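Local coordinates for bacillaene synthase decarboxylase PksI (Bacillus subtilis, PDB 4Q1K), which decarboxylates the 3-methylglutaconyl group tethered to PksL to a 3-methylcrotonyl moiety during biosynthesis of the antibiotic bacillaene, at residues E61-N66 against L110-P115; T225-D228 against L234-Q237. The protein carries 1 engineered substitution. One frame throughout, in Å; residues are numbered along the deposited sequence.

Contact 1: residues E61-N66 against L110-P115; sequences EYIRQN and LDCEIP
Asp111, the last residue of helix 108-111, meets Arg64 on the final turn of helix 50-65 mainly through its backbone. Its carbonyl O lies obliquely to the guanidinium, 3.6 Å from Arg64 NH2, while its CB sits at the edge of that group, in its plane. Water 3 lies between the same two residues: it donates to Asp111 O and accepts a weak bond from Arg64 NE. Asp111 OD2 is hydrogen-bonded to the Ser107 hydroxyl, just before this helix. A bend at chi3 (-73°) turns the otherwise extended Arg64 chain, and its NH1 forms a salt bridge with Glu61 OE1 at 3.1 Å, one helical turn back.

At Cys112 the chain leaves helical geometry. With SG anti to the backbone N (chi1 -172°), the sulfur rests 4.1 Å from Ile63 CG2. Glu113 reaches the other helix through solvent. Its OE2 accepts from water 2, which also donates to Arg64 O at 2.7 Å. Water 1 lies between Glu113 OE2 and Ile63 O, with more acceptors in reach than protons. Ile114 closes the apolar patch, its CD1 meeting Ile63 CG2 at 4.2 Å. Val72 of strand 71-75 touches Ile63, Cys112 and Ile114 alike, so this patch joins both segments to the central sheet of the crotonase fold.

The chemistry is divided by depth: a methyl group against sulfur and methyl inside, waters and charges outside. Because the Glu113 carboxylate and the Arg64 carbonyl are both acceptors, a donating water such as water 2 can join what could not bond directly. The salt bridge from Glu113 to Arg220 may help to balance the negative charge that Glu113 brings close to the carbonyl end of helix 50-65.

Contact 2: residues T225-D228 against L234-Q237; sequences TLKD and LRDQ
With CG anti to the carbonyl carbon (chi1 -77°) and the chain extended from CG to NE, Arg235 reaches back along helix 220-252 to Asp228, two turns earlier. Asp228 CG is likewise anti to its carbonyl carbon, which helps bring OD1 round to the arginine. There Arg235 NH1 donates to Asp228 OD1 over 2.9 Å, with an N-H...O angle of 160°, forming a salt bridge. The acceptor lies in the guanidinium plane, but the donor comes to the anti side of the carboxylate, and the two planes stand 62° apart.

Two waters reinforce this single direct bond. Water 4 donates to Asp228 OD1 and accepts from Arg235 NH2; water 5 donates to Asp228 O at 2.6 Å and accepts from Arg235 NH1. Lys227 crosses the arginine at about a right angle, its CE 3.9 Å from Arg235 NH2. The like charges stand 4.7 Å apart, Lys227 NZ to Arg235 NH2, and the lysine has its own counterion in Asp136.

Beyond the bridge, Leu234 packs on Phe163 and Ile164 of helix 161-169 and on Phe171 of the second subunit, while Leu226 meets Pro157 of that subunit, placing this helix at the trimer interface.

Overall arrangement
Contacts 1 and 2, with centres about 13 Å apart, meet through segment 110-115, whose backbone carbonyls receive the cationic side chains of helix 220-252. Arg235 NH2 lies 2.9 Å from Leu110 O, a probable hydrogen bond, and Lys227 NZ lies 2.9 Å from both Cys112 O and Ile114 O, the latter a probable hydrogen bond. Segment 110-115 is thus held between two helices: 50-65 through an apolar patch and waters, 220-252 through long basic side chains. Neither contact lies at the active site, yet the catalytic His249 belongs to the same helix as contact 2. The example illustrates how carbonyls at and just beyond a helix end can be paired with charged donors from a neighbouring helix.

Contact 1: residues E61-N66 against L110-P115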
loop_
_atom_site.group_PDB
_atom_site.type_symbol
_atom_site.label_atom_id
_atom_site.label_comp_id
_atom_site.label_asym_id
_atom_site.label_seq_id
_atom_site.Cartn_x
_atom_site.Cartn_y
_atom_site.Cartn_z
ATOM N N GLU B 61 -20.550 5.903 23.258
ATOM C CA GLU B 61 -20.621 5.395 24.657
ATOM C C GLU B 61 -21.795 4.508 24.826
ATOM O O GLU B 61 -21.691 3.464 25.461
ATOM C CB GLU B 61 -20.661 6.572 25.641
ATOM C CG GLU B 61 -20.621 6.108 27.102
ATOM C CD GLU B 61 -19.320 5.369 27.464
ATOM O OE1 GLU B 61 -18.296 5.443 26.715
ATOM O OE2 GLU B 61 -19.342 4.660 28.500
ATOM N N TYR B 62 -22.965 4.902 24.271
ATOM C CA TYR B 62 -24.085 3.996 24.265
ATOM C C TYR B 62 -23.750 2.609 23.682
ATOM O O TYR B 62 -24.132 1.529 24.216
ATOM C CB TYR B 62 -25.235 4.577 23.471
ATOM C CG TYR B 62 -26.386 3.642 23.436
ATOM C CD1 TYR B 62 -27.263 3.580 24.533
ATOM C CD2 TYR B 62 -26.633 2.824 22.346
ATOM C CE1 TYR B 62 -28.359 2.739 24.518
ATOM C CE2 TYR B 62 -27.723 1.950 22.358
ATOM C CZ TYR B 62 -28.573 1.951 23.427
ATOM O OH TYR B 62 -29.666 1.117 23.440
ATOM N N ILE B 63 -23.088 2.635 22.548
ATOM C CA ILE B 63 -22.684 1.362 21.890
ATOM C C ILE B 63 -21.716 0.567 22.805
ATOM O O ILE B 63 -21.863 -0.642 22.975
ATOM C CB ILE B 63 -22.029 1.657 20.489
ATOM C CG1 ILE B 63 -23.133 2.213 19.574
ATOM C CG2 ILE B 63 -21.333 0.367 19.917
ATOM C CD1 ILE B 63 -22.566 2.863 18.289
ATOM N N ARG B 64 -20.797 1.281 23.446
ATOM C CA ARG B 64 -19.890 0.670 24.410
ATOM C C ARG B 64 -20.618 0.093 25.630
ATOM O O ARG B 64 -20.160 -0.887 26.218
ATOM C CB ARG B 64 -18.834 1.681 24.862
ATOM C CG ARG B 64 -17.941 1.184 25.986
ATOM C CD ARG B 64 -16.867 2.204 26.331
ATOM N NE ARG B 64 -15.833 2.279 25.304
ATOM C CZ ARG B 64 -15.720 3.273 24.429
ATOM N NH1 ARG B 64 -16.580 4.282 24.454
ATOM N NH2 ARG B 64 -14.746 3.258 23.528
ATOM N N GLN B 65 -21.742 0.697 26.014
ATOM C CA GLN B 65 -22.487 0.234 27.223
ATOM C C GLN B 65 -23.441 -0.886 26.906
ATOM O O GLN B 65 -24.035 -1.476 27.835
ATOM C CB GLN B 65 -23.247 1.388 27.889
ATOM C CG GLN B 65 -22.326 2.461 28.463
ATOM C CD GLN B 65 -21.287 1.857 29.419
ATOM O OE1 GLN B 65 -21.608 0.991 30.244
ATOM N NE2 GLN B 65 -20.041 2.296 29.306
ATOM N N ASN B 66 -23.642 -1.197 25.621
ATOM C CA ASN B 66 -24.690 -2.120 25.178
ATOM C C ASN B 66 -24.058 -3.118 24.259
ATOM O O ASN B 66 -24.213 -3.013 23.047
ATOM C CB ASN B 66 -25.879 -1.359 24.549
ATOM C CG ASN B 66 -26.638 -0.516 25.592
ATOM O OD1 ASN B 66 -26.339 0.684 25.830
ATOM N ND2 ASN B 66 -27.566 -1.165 26.304
ATOM N N LEU B 110 -12.134 3.691 15.785
ATOM C CA LEU B 110 -11.007 2.859 16.194
ATOM C C LEU B 110 -11.198 2.355 17.633
ATOM O O LEU B 110 -10.847 1.215 17.922
ATOM C CB LEU B 110 -9.682 3.648 16.044
ATOM C CG LEU B 110 -8.455 2.843 16.589
ATOM C CD1 LEU B 110 -8.191 1.644 15.714
ATOM C CD2 LEU B 110 -7.231 3.739 16.550
ATOM N N ASP B 111 -11.748 3.200 18.510
ATOM C CA ASP B 111 -11.900 2.824 19.968
ATOM C C ASP B 111 -13.080 1.898 20.135
ATOM O O ASP B 111 -13.174 1.173 21.118
ATOM C CB ASP B 111 -12.110 4.068 20.835
ATOM C CG ASP B 111 -10.862 4.957 20.892
ATOM O OD1 ASP B 111 -9.771 4.444 20.603
ATOM O OD2 ASP B 111 -11.018 6.168 21.115
ATOM N N CYS B 112 -14.037 1.923 19.207
ATOM C CA CYS B 112 -15.179 1.006 19.222
ATOM C C CYS B 112 -14.737 -0.443 19.192
ATOM O O CYS B 112 -13.903 -0.859 18.323
ATOM C CB CYS B 112 -16.164 1.377 18.052
ATOM S SG CYS B 112 -17.697 0.484 18.078
ATOM N N GLU B 113 -15.299 -1.301 20.048
ATOM C CA GLU B 113 -14.818 -2.687 20.059
ATOM C C GLU B 113 -15.326 -3.545 18.883
ATOM O O GLU B 113 -14.712 -4.555 18.590
ATOM C CB GLU B 113 -15.146 -3.381 21.379
ATOM C CG GLU B 113 -16.611 -3.442 21.617
ATOM C CD GLU B 113 -16.939 -4.140 22.964
ATOM O OE1 GLU B 113 -16.097 -4.907 23.487
ATOM O OE2 GLU B 113 -18.050 -3.930 23.457
ATOM N N ILE B 114 -16.401 -3.106 18.237
ATOM C CA ILE B 114 -16.952 -3.848 17.081
ATOM C C ILE B 114 -16.606 -3.128 15.756
ATOM O O ILE B 114 -16.229 -1.957 15.734
ATOM C CB ILE B 114 -18.433 -4.104 17.257
ATOM C CG1 ILE B 114 -19.210 -2.817 17.508
ATOM C CG2 ILE B 114 -18.600 -5.161 18.347
ATOM C CD1 ILE B 114 -20.735 -2.968 17.501
ATOM N N PRO B 115 -16.748 -3.825 14.625
ATOM C CA PRO B 115 -16.432 -3.210 13.336
ATOM C C PRO B 115 -17.359 -2.029 13.059
ATOM O O PRO B 115 -18.583 -2.077 13.357
ATOM C CB PRO B 115 -16.784 -4.348 12.340
ATOM C CG PRO B 115 -16.434 -5.589 13.074
ATOM C CD PRO B 115 -16.912 -5.313 14.494
HETATM O O HOH W 1 -19.472 -2.212 21.804
HETATM O O HOH W 2 -18.427 -2.843 25.690
HETATM O O HOH W 3 -15.012 0.105 23.593
#

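Contact 2: residues T225-D228 against L234-Q237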
loop_
_atom_site.group_PDB
_atom_site.type_symbol
_atom_site.label_atom_id
_atom_site.label_comp_id
_atom_site.label_asym_id
_atom_site.label_seq_id
_atom_site.Cartn_x
_atom_site.Cartn_y
_atom_site.Cartn_z
ATOM N N THR B 225 -12.720 -10.115 18.914
ATOM C CA THR B 225 -11.361 -10.680 19.065
ATOM C C THR B 225 -10.539 -10.367 17.833
ATOM O O THR B 225 -9.349 -9.992 17.935
ATOM C CB THR B 225 -11.466 -12.192 19.283
ATOM O OG1 THR B 225 -12.201 -12.386 20.540
ATOM C CG2 THR B 225 -10.076 -12.839 19.372
ATOM N N LEU B 226 -11.175 -10.569 16.674
ATOM C CA LEU B 226 -10.446 -10.291 15.413
ATOM C C LEU B 226 -10.126 -8.821 15.255
ATOM O O LEU B 226 -8.985 -8.419 14.975
ATOM C CB LEU B 226 -11.225 -10.863 14.214
ATOM C CG LEU B 226 -10.304 -10.641 12.941
ATOM C CD1 LEU B 226 -8.871 -11.247 12.872
ATOM C CD2 LEU B 226 -11.215 -11.213 11.795
ATOM N N LYS B 227 -11.104 -7.950 15.477
ATOM C CA LYS B 227 -10.757 -6.547 15.290
ATOM C C LYS B 227 -9.644 -6.125 16.282
ATOM O O LYS B 227 -8.724 -5.355 15.936
ATOM C CB LYS B 227 -11.988 -5.693 15.513
ATOM C CG LYS B 227 -11.669 -4.176 15.527
ATOM C CD LYS B 227 -12.923 -3.292 15.452
ATOM C CE LYS B 227 -12.467 -1.834 15.725
ATOM N NZ LYS B 227 -13.549 -0.809 15.403
ATOM N N ASP B 228 -9.760 -6.580 17.539
ATOM C CA ASP B 228 -8.710 -6.219 18.530
ATOM C C ASP B 228 -7.309 -6.551 17.996
ATOM O O ASP B 228 -6.407 -5.735 18.152
ATOM C CB ASP B 228 -8.882 -7.043 19.789
ATOM C CG ASP B 228 -9.880 -6.445 20.749
ATOM O OD1 ASP B 228 -10.304 -5.304 20.574
ATOM O OD2 ASP B 228 -10.241 -7.199 21.722
ATOM N N LEU B 234 -2.557 -0.015 15.264
ATOM C CA LEU B 234 -3.064 1.359 15.177
ATOM C C LEU B 234 -3.295 1.877 16.570
ATOM O O LEU B 234 -2.973 3.062 16.827
ATOM C CB LEU B 234 -4.411 1.414 14.451
ATOM C CG LEU B 234 -4.332 1.317 12.940
ATOM C CD1 LEU B 234 -3.652 0.067 12.463
ATOM C CD2 LEU B 234 -5.766 1.404 12.462
ATOM N N ARG B 235 -3.900 1.035 17.470
ATOM C CA ARG B 235 -4.167 1.581 18.811
ATOM C C ARG B 235 -2.865 1.879 19.575
ATOM O O ARG B 235 -2.757 2.887 20.336
ATOM C CB ARG B 235 -5.044 0.555 19.597
ATOM C CG ARG B 235 -6.532 0.609 19.134
ATOM C CD ARG B 235 -7.301 -0.508 19.828
ATOM N NE ARG B 235 -8.700 -0.496 19.428
ATOM C CZ ARG B 235 -9.515 -1.528 19.566
ATOM N NH1 ARG B 235 -9.036 -2.703 20.005
ATOM N NH2 ARG B 235 -10.812 -1.388 19.231
ATOM N N ASP B 236 -1.851 1.033 19.329
ATOM C CA ASP B 236 -0.554 1.184 19.923
ATOM C C ASP B 236 0.196 2.414 19.422
ATOM O O ASP B 236 0.855 3.068 20.207
ATOM C CB ASP B 236 0.261 -0.068 19.648
ATOM C CG ASP B 236 1.656 0.001 20.256
ATOM O OD1 ASP B 236 1.791 0.159 21.496
ATOM O OD2 ASP B 236 2.638 -0.057 19.475
ATOM N N GLN B 237 0.135 2.669 18.107
ATOM C CA GLN B 237 0.959 3.690 17.448
ATOM C C GLN B 237 0.355 5.076 17.430
ATOM O O GLN B 237 1.133 6.059 17.375
ATOM C CB GLN B 237 1.349 3.270 16.061
ATOM C CG GLN B 237 2.288 2.037 16.031
ATOM C CD GLN B 237 2.413 1.500 14.608
ATOM O OE1 GLN B 237 2.350 2.263 13.655
ATOM N NE2 GLN B 237 2.485 0.218 14.448
HETATM O O HOH W 4 -11.957 -3.979 18.748
HETATM O O HOH W 5 -6.372 -3.870 20.010
#